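Local coordinates for protein HPT domain (Escherichia coli, PDB 2A0B) that relays phosphoryl groups as the histidine-containing phosphotransfer domain of the sensor kinase ArcB, which activates the regulator ArcA through a four-step phosphorelay, at residues A[9-14]-A[75-80]; A[39-44]-A[106-111]; A[83-88]-A[99-104]. All coordinates share one frame; numbering follows the deposited sequence. Where two conformers were deposited one is given.

Overall arrangement
The chain is mostly helix, and its core is the four-helix bundle of a histidine phosphotransfer domain. Contact 1 joins helix 7-11 to the start of helix 76-85. Contact 2 pairs helix 26-52 with helix 93-122. Contact 3 joins the end of helix 76-85 to helix 93-122. The contact centres lie about 13 to 15 Å apart. Contacts 1 and 2 sit on opposite sides of the chain's centre. Along the chain, contact 1 closes before contact 3 opens, and contact 3 is nested inside the loop closed by contact 2. Each contact supplies one zinc ligand: H77, E107 and E103. The phosphorylation site, H64, lies close to contact 3.

Contact 1: residues A[9-14]-A[75-80]. With ZN (zinc ion), chain B.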
# COMPACT_ATOMS: atom_id res chain seq x y z
N GLU A 9 11.42 -3.28 -9.05
CA GLU A 9 10.83 -4.60 -9.22
C GLU A 9 10.14 -5.14 -7.99
O GLU A 9 9.11 -5.82 -8.02
CB GLU A 9 11.90 -5.63 -9.65
CG GLU A 9 12.62 -5.17 -10.90
CD GLU A 9 13.61 -6.15 -11.49
OE1 GLU A 9 14.24 -6.95 -10.76
OE2 GLU A 9 13.76 -6.08 -12.75
N ALA A 10 10.78 -4.87 -6.84
CA ALA A 10 10.29 -5.35 -5.58
C ALA A 10 9.08 -4.59 -5.07
O ALA A 10 8.17 -5.19 -4.51
CB ALA A 10 11.44 -5.27 -4.57
N LEU A 11 9.00 -3.28 -5.26
CA LEU A 11 7.99 -2.49 -4.63
C LEU A 11 6.76 -2.25 -5.64
O LEU A 11 5.79 -1.89 -5.06
CB LEU A 11 8.51 -1.11 -4.21
CG LEU A 11 9.70 -1.18 -3.15
CD1 LEU A 11 10.16 0.22 -2.89
CD2 LEU A 11 9.09 -1.80 -1.89
N LEU A 12 7.14 -2.38 -6.89
CA LEU A 12 5.97 -2.00 -7.80
C LEU A 12 5.53 -3.20 -8.58
O LEU A 12 6.23 -4.15 -8.84
CB LEU A 12 6.54 -1.01 -8.84
CG LEU A 12 7.22 0.25 -8.26
CD1 LEU A 12 7.76 1.10 -9.41
CD2 LEU A 12 6.28 0.95 -7.32
N ASP A 13 4.28 -3.10 -9.13
CA ASP A 13 3.84 -4.13 -10.05
C ASP A 13 4.14 -3.66 -11.49
O ASP A 13 3.28 -2.94 -12.08
CB ASP A 13 2.34 -4.35 -9.88
CG ASP A 13 1.80 -5.50 -10.72
OD1 ASP A 13 2.42 -6.02 -11.63
OD2 ASP A 13 0.68 -5.89 -10.28
N ILE A 14 5.32 -3.89 -11.98
CA ILE A 14 5.79 -3.38 -13.27
C ILE A 14 4.96 -3.87 -14.45
O ILE A 14 4.55 -2.97 -15.22
CB ILE A 14 7.29 -3.61 -13.51
CG1 ILE A 14 8.02 -3.04 -12.29
CG2 ILE A 14 7.70 -2.89 -14.79
CD1 ILE A 14 7.85 -1.56 -12.10
N LEU A 75 1.15 -0.39 -6.21
CA LEU A 75 2.18 -0.48 -5.03
C LEU A 75 2.10 -1.95 -4.52
O LEU A 75 1.39 -2.06 -3.51
CB LEU A 75 1.85 0.60 -4.04
CG LEU A 75 2.08 2.07 -4.55
CD1 LEU A 75 1.43 3.10 -3.69
CD2 LEU A 75 3.59 2.28 -4.69
N ARG A 76 2.77 -2.83 -5.19
CA ARG A 76 2.68 -4.27 -4.93
C ARG A 76 3.14 -4.64 -3.48
O ARG A 76 2.44 -5.38 -2.84
CB ARG A 76 3.56 -4.96 -5.94
CG ARG A 76 3.64 -6.48 -5.96
CD ARG A 76 5.05 -6.89 -6.35
NE ARG A 76 5.45 -7.00 -7.72
CZ ARG A 76 5.09 -7.78 -8.74
NH1 ARG A 76 4.11 -8.68 -8.69
NH2 ARG A 76 5.68 -7.66 -9.93
N HIS A 77 4.22 -3.96 -3.03
CA HIS A 77 4.63 -4.39 -1.64
C HIS A 77 3.73 -3.88 -0.59
O HIS A 77 3.42 -4.56 0.45
CB HIS A 77 6.06 -3.84 -1.48
CG HIS A 77 6.58 -4.04 -0.05
ND1 HIS A 77 6.71 -5.33 0.43
CD2 HIS A 77 6.87 -3.15 0.88
CE1 HIS A 77 7.15 -5.22 1.70
NE2 HIS A 77 7.22 -3.95 1.96
N LEU A 78 3.13 -2.69 -0.68
CA LEU A 78 2.17 -2.15 0.22
C LEU A 78 0.88 -3.01 0.16
O LEU A 78 0.23 -3.24 1.15
CB LEU A 78 1.79 -0.68 0.08
CG LEU A 78 2.96 0.32 0.20
CD1 LEU A 78 2.49 1.76 0.13
CD2 LEU A 78 3.58 0.13 1.63
N GLN A 79 0.58 -3.46 -1.08
CA GLN A 79 -0.60 -4.35 -1.19
C GLN A 79 -0.42 -5.68 -0.44
O GLN A 79 -1.35 -6.07 0.28
CB GLN A 79 -0.80 -4.63 -2.70
CG GLN A 79 -2.12 -5.39 -2.94
CD GLN A 79 -2.21 -5.83 -4.38
OE1 GLN A 79 -3.33 -6.02 -4.86
NE2 GLN A 79 -1.14 -6.02 -5.10
N GLN A 80 0.80 -6.18 -0.52
CA GLN A 80 1.10 -7.45 0.19
C GLN A 80 1.11 -7.24 1.70
O GLN A 80 0.55 -8.08 2.45
CB GLN A 80 2.41 -8.05 -0.30
CG GLN A 80 2.72 -9.40 0.34
CD GLN A 80 1.61 -10.41 0.28
OE1 GLN A 80 0.82 -10.45 -0.69
NE2 GLN A 80 1.48 -11.27 1.31
ZN ZN B . 8.07 -3.06 3.64
O HOH W 1 4.74 -0.83 -2.69
O HOH W 2 7.39 -5.92 -10.79
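L11 and H77 come close along the backbone, at the end of helix 7-11 and the first turn of helix 76-85, with their CA atoms 4.9 Å apart. The L11 carbonyl O accepts a weak hydrogen bond from the H77 backbone N (3.3 Å). Water 1 donates to the same oxygen and accepts from L78 N. R76 adds a side-chain bond. Its CG is anti to the backbone N (chi1 -178°), and bends at chi2 and chi3 bring the guanidinium beside L12 and D13. R76 NE donates to L12 O at 3.2 Å, far from straight (136° at the hydrogen) and from above the carbonyl plane. Water 2 lies at the guanidinium edge and accepts from R76 NH2 at 2.6 Å. It also accepts from I14 N and donates to L12 O. D13 CA lies over one guanidinium face. D13 OD1 is 4.0 Å from R76 NH2 but well out of the guanidinium plane; any attraction there is probably one of charge alone. The same OD1 weakly caps M16 N. On the apolar side, L11 CD2 packs on H77 CB at 3.7 Å. L12 and L75 lie side by side, with their CD2 atoms 4.0 Å apart. H77 NE2 binds zinc at 2.1 Å, and E103 and E107 bind the same ion. The contact thus docks the short N-terminal helix onto the HPt four-helix bundle, beside its zinc site.

Contact 2: residues A[39-44]-A[106-111]; sequences MMPGYV and EEWRHD. With ZN (zinc ion), chain B.
M40 slides past W108 along one face of its indole, and this pair makes the tight part of the contact. M40 CB sits almost straight above the centroid of the six-membered ring (3.6 Å, 5° off the normal), a CH-pi contact. The M40 chain then bends at chi2 and chi3 and runs back along the indole. Its SD lies 5.3 Å from the centroid of the five-membered ring, a more distant Met-aromatic contact over the same face. Its CE reaches W108 CB at 3.9 Å. V44 CG2 adds a touch on W108 CD1 at 4.0 Å. Helices 26-52 and 93-122 run nearly antiparallel here, as neighbours in the HPt four-helix bundle. Their local axes stay 11.0 Å apart, and the indole and M40 meet between them. M104 also packs against both M40 and V44. No hydrogen bond crosses between the segments. Toward solvent the contact is looser. Exposed P41 crosses the indole at about a right angle, with CD 3.8 Å from W108 CZ2. Farther out, P41 CG is 4.3 Å from NH2 of R109 in one of two conformers, so that touch is doubtful. On the same helix as W108, E107 OE2 binds zinc.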
# COMPACT_ATOMS: atom_id res chain seq x y z
N MET A 39 -4.70 10.25 1.29
CA MET A 39 -5.52 9.46 2.18
C MET A 39 -4.69 8.59 3.16
O MET A 39 -5.20 8.27 4.23
CB MET A 39 -6.39 8.47 1.40
CG MET A 39 -7.29 9.20 0.37
SD MET A 39 -8.39 10.43 1.06
CE MET A 39 -9.41 9.48 2.13
N MET A 40 -3.48 8.30 2.71
CA MET A 40 -2.68 7.34 3.51
C MET A 40 -2.38 7.80 4.92
O MET A 40 -2.45 6.93 5.84
CB MET A 40 -1.43 6.93 2.77
CG MET A 40 -1.45 5.68 1.93
SD MET A 40 -1.99 4.19 2.83
CE MET A 40 -0.42 3.38 3.23
N PRO A 41 -2.10 9.06 5.19
CA PRO A 41 -1.87 9.47 6.57
C PRO A 41 -3.00 9.07 7.49
O PRO A 41 -2.85 8.51 8.62
CB PRO A 41 -1.67 10.98 6.55
CG PRO A 41 -1.21 11.23 5.16
CD PRO A 41 -1.90 10.20 4.27
N GLY A 42 -4.27 9.29 7.09
CA GLY A 42 -5.41 8.93 7.84
C GLY A 42 -5.63 7.44 7.94
O GLY A 42 -6.06 6.95 9.00
N TYR A 43 -5.35 6.65 6.90
CA TYR A 43 -5.50 5.22 6.91
C TYR A 43 -4.47 4.62 7.95
O TYR A 43 -4.90 3.73 8.67
CB TYR A 43 -5.30 4.55 5.55
CG TYR A 43 -6.37 4.92 4.47
CD1 TYR A 43 -7.49 5.58 4.83
CD2 TYR A 43 -6.01 4.53 3.19
CE1 TYR A 43 -8.45 5.89 3.80
CE2 TYR A 43 -6.95 4.81 2.13
CZ TYR A 43 -8.06 5.48 2.56
OH TYR A 43 -9.06 5.79 1.56
N VAL A 44 -3.30 5.21 7.91
CA VAL A 44 -2.29 4.59 8.87
C VAL A 44 -2.64 5.00 10.28
O VAL A 44 -2.57 4.14 11.18
CB VAL A 44 -0.91 5.04 8.42
CG1 VAL A 44 0.13 4.72 9.56
CG2 VAL A 44 -0.39 4.36 7.17
N GLU A 106 6.32 3.41 8.39
CA GLU A 106 7.64 3.95 8.11
C GLU A 106 7.96 4.04 6.64
O GLU A 106 8.78 4.90 6.27
CB GLU A 106 8.79 3.08 8.76
CG GLU A 106 8.77 3.22 10.28
CD GLU A 106 9.85 2.34 10.97
OE1 GLU A 106 10.82 1.94 10.35
OE2 GLU A 106 9.58 2.11 12.16
N GLU A 107 7.44 3.19 5.73
CA GLU A 107 7.87 3.16 4.38
C GLU A 107 6.83 3.73 3.30
O GLU A 107 7.45 3.82 2.23
CB GLU A 107 8.14 1.77 3.90
CG GLU A 107 6.86 0.95 3.66
CD GLU A 107 7.26 -0.36 3.10
OE1 GLU A 107 7.83 -0.58 2.03
OE2 GLU A 107 7.02 -1.34 3.88
N TRP A 108 5.65 3.98 3.74
CA TRP A 108 4.78 4.22 2.50
C TRP A 108 5.16 5.48 1.71
O TRP A 108 5.02 5.32 0.47
CB TRP A 108 3.34 4.26 2.97
CG TRP A 108 2.90 5.42 3.75
CD1 TRP A 108 2.85 5.60 5.10
CD2 TRP A 108 2.46 6.71 3.23
NE1 TRP A 108 2.39 6.81 5.49
CE2 TRP A 108 2.15 7.52 4.28
CE3 TRP A 108 2.31 7.10 1.86
CZ2 TRP A 108 1.67 8.84 4.15
CZ3 TRP A 108 1.84 8.41 1.74
CH2 TRP A 108 1.54 9.23 2.82
N ARG A 109 5.63 6.50 2.41
CA ARG A 109 6.01 7.69 1.58
C ARG A 109 7.11 7.34 0.66
O ARG A 109 7.26 7.79 -0.53
CB ARG A 109 6.22 8.88 2.51
CG ARG A 109 5.08 9.32 3.40
CD ARG A 109 5.36 10.59 4.19
NE ARG A 109 4.24 11.12 4.96
CZ ARG A 109 3.86 10.74 6.17
NH1 ARG A 109 4.51 9.75 6.79
NH2 ARG A 109 2.81 11.31 6.75
N HIS A 110 8.15 6.53 1.07
CA HIS A 110 9.20 6.10 0.21
C HIS A 110 8.78 5.31 -1.01
O HIS A 110 9.24 5.43 -2.12
CB HIS A 110 10.28 5.32 1.05
CG HIS A 110 11.28 4.58 0.25
ND1 HIS A 110 12.36 5.20 -0.34
CD2 HIS A 110 11.46 3.28 -0.12
CE1 HIS A 110 13.10 4.35 -1.01
NE2 HIS A 110 12.58 3.15 -0.89
N ASP A 111 7.81 4.36 -0.78
CA ASP A 111 7.28 3.57 -1.87
C ASP A 111 6.53 4.57 -2.87
O ASP A 111 6.81 4.26 -4.03
CB ASP A 111 6.21 2.61 -1.32
CG ASP A 111 6.71 1.34 -0.65
OD1 ASP A 111 7.66 1.55 0.18
OD2 ASP A 111 6.38 0.18 -0.87
ZN ZN B . 8.07 -3.06 3.64

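Contact 3: residues A[83-88]-A[99-104]; sequences QQIQSP and EWIEEM. With ZN (zinc ion), chain B.
Both Q84 and W100 place CG anti to the carbonyl carbon (chi1 -69° in each), which helps lay the extended Q84 chain across the indole. The contact belongs to the helical hairpin of the HPt four-helix bundle, in which helix 76-85 is followed by helix 93-122 running back in the opposite direction. Q84 CB lies over the six-membered ring of W100, 3.7 Å from its centroid, a CH-pi contact. Farther along the chain, Q84 NE2 lies over the same face, 3.3 Å from W100 NE1. Both nitrogens are donors, so no hydrogen bond joins them. The amide is tilted 44° from the ring plane. Toward the core, I85 slides past W100 in the opposite direction, with I85 CG1 3.9 Å from W100 CB. The I85 and I101 side chains cross at about a right angle, with I85 CD1 4.0 Å from I101 CG1. The same methyl group touches M104 CE, though M104 has two conformers. L47 and I59 from other helices of the bundle also pack on I85. With an alanine in place of W100, the Q84 amide would probably lose the surface it lies on and be freer to turn. E103 OE2, on the same helix as W100, binds zinc at 2.1 Å. The side chain of I85 is about 8 Å from that of H64, the phosphorylation site, whose ND1 is hydrogen-bonded to Q86 OE1 just past the helix end. The backbone turn beside Q86 is tied by S87 OG, which donates to Q83 O at 2.8 Å from above the carbonyl plane.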
# COMPACT_ATOMS: atom_id res chain seq x y z
N GLN A 83 -2.45 -7.20 2.65
CA GLN A 83 -2.98 -8.58 2.60
C GLN A 83 -2.64 -9.31 3.91
O GLN A 83 -3.53 -9.91 4.52
CB GLN A 83 -2.44 -9.30 1.39
CG GLN A 83 -2.72 -10.80 1.41
CD GLN A 83 -4.18 -11.10 1.23
OE1 GLN A 83 -4.98 -10.24 0.87
NE2 GLN A 83 -4.59 -12.35 1.51
N GLN A 84 -1.36 -9.15 4.33
CA GLN A 84 -1.02 -9.83 5.62
C GLN A 84 -1.80 -9.26 6.76
O GLN A 84 -2.35 -10.02 7.60
CB GLN A 84 0.50 -9.64 5.88
CG GLN A 84 1.35 -10.40 4.91
CD GLN A 84 2.80 -9.94 4.82
OE1 GLN A 84 3.52 -10.37 3.93
NE2 GLN A 84 3.26 -8.99 5.61
N ILE A 85 -1.98 -7.95 6.94
CA ILE A 85 -2.72 -7.30 7.96
C ILE A 85 -4.18 -7.74 8.03
O ILE A 85 -4.79 -7.93 9.06
CB ILE A 85 -2.63 -5.75 7.87
CG1 ILE A 85 -1.14 -5.38 8.18
CG2 ILE A 85 -3.52 -5.04 8.83
CD1 ILE A 85 -0.73 -3.97 7.81
N GLN A 86 -4.77 -7.97 6.80
CA GLN A 86 -6.17 -8.42 6.87
C GLN A 86 -6.26 -9.91 6.94
O GLN A 86 -7.41 -10.43 6.76
CB GLN A 86 -6.92 -7.86 5.60
CG GLN A 86 -6.53 -8.52 4.34
CD GLN A 86 -7.53 -8.53 3.16
OE1 GLN A 86 -8.21 -7.55 2.98
NE2 GLN A 86 -7.56 -9.59 2.40
N SER A 87 -5.25 -10.70 7.33
CA SER A 87 -5.32 -12.15 7.32
C SER A 87 -5.08 -12.76 8.73
O SER A 87 -4.01 -13.37 8.87
CB SER A 87 -4.35 -12.74 6.33
OG SER A 87 -4.64 -12.41 5.00
N PRO A 88 -6.03 -12.66 9.61
CA PRO A 88 -5.88 -13.16 11.00
C PRO A 88 -5.85 -14.67 11.02
O PRO A 88 -5.50 -15.23 12.08
CB PRO A 88 -6.99 -12.56 11.80
CG PRO A 88 -8.06 -12.25 10.78
CD PRO A 88 -7.32 -11.93 9.52
N GLU A 99 4.15 -5.19 13.88
CA GLU A 99 5.36 -4.99 13.11
C GLU A 99 4.96 -4.60 11.64
O GLU A 99 5.54 -3.65 11.13
CB GLU A 99 6.32 -6.17 13.04
CG GLU A 99 7.66 -5.81 12.41
CD GLU A 99 8.88 -6.25 13.19
OE1 GLU A 99 8.77 -6.62 14.40
OE2 GLU A 99 10.02 -6.32 12.67
N TRP A 100 3.95 -5.33 11.13
CA TRP A 100 3.59 -4.93 9.72
C TRP A 100 2.98 -3.58 9.72
O TRP A 100 3.26 -2.86 8.69
CB TRP A 100 2.56 -5.98 9.28
CG TRP A 100 3.10 -7.35 9.07
CD1 TRP A 100 4.34 -7.77 8.77
CD2 TRP A 100 2.33 -8.57 9.24
NE1 TRP A 100 4.42 -9.13 8.66
CE2 TRP A 100 3.17 -9.64 8.97
CE3 TRP A 100 0.97 -8.77 9.54
CZ2 TRP A 100 2.76 -10.98 9.00
CZ3 TRP A 100 0.58 -10.12 9.61
CH2 TRP A 100 1.44 -11.16 9.33
N ILE A 101 2.23 -3.12 10.67
CA ILE A 101 1.67 -1.79 10.76
C ILE A 101 2.80 -0.79 10.78
O ILE A 101 2.87 0.22 10.13
CB ILE A 101 0.65 -1.63 11.87
CG1 ILE A 101 -0.59 -2.54 11.52
CG2 ILE A 101 0.36 -0.17 12.15
CD1 ILE A 101 -1.57 -2.56 12.70
N GLU A 102 3.78 -0.99 11.76
CA GLU A 102 4.90 -0.05 11.79
C GLU A 102 5.71 -0.03 10.52
O GLU A 102 6.18 1.05 10.13
CB GLU A 102 5.82 -0.58 12.96
CG GLU A 102 6.99 0.38 13.14
CD GLU A 102 6.70 1.78 13.59
OE1 GLU A 102 5.66 2.15 14.19
OE2 GLU A 102 7.60 2.60 13.31
N GLU A 103 5.98 -1.12 9.85
CA GLU A 103 6.67 -1.23 8.60
C GLU A 103 5.93 -0.35 7.52
O GLU A 103 6.56 0.46 6.88
CB GLU A 103 6.70 -2.65 8.13
CG GLU A 103 7.49 -2.80 6.86
CD GLU A 103 7.46 -4.19 6.35
OE1 GLU A 103 7.21 -5.22 7.10
OE2 GLU A 103 7.73 -4.44 5.15
N MET A 104 4.62 -0.58 7.52
CA MET A 104 3.82 0.29 6.59
C MET A 104 3.96 1.75 6.90
O MET A 104 4.16 2.58 5.98
CB MET A 104 2.31 -0.06 6.77
CG MET A 104 1.48 0.90 5.90
SD MET A 104 0.88 0.02 4.42
CE MET A 104 -0.23 -1.08 5.30
ZN ZN B . 8.07 -3.06 3.64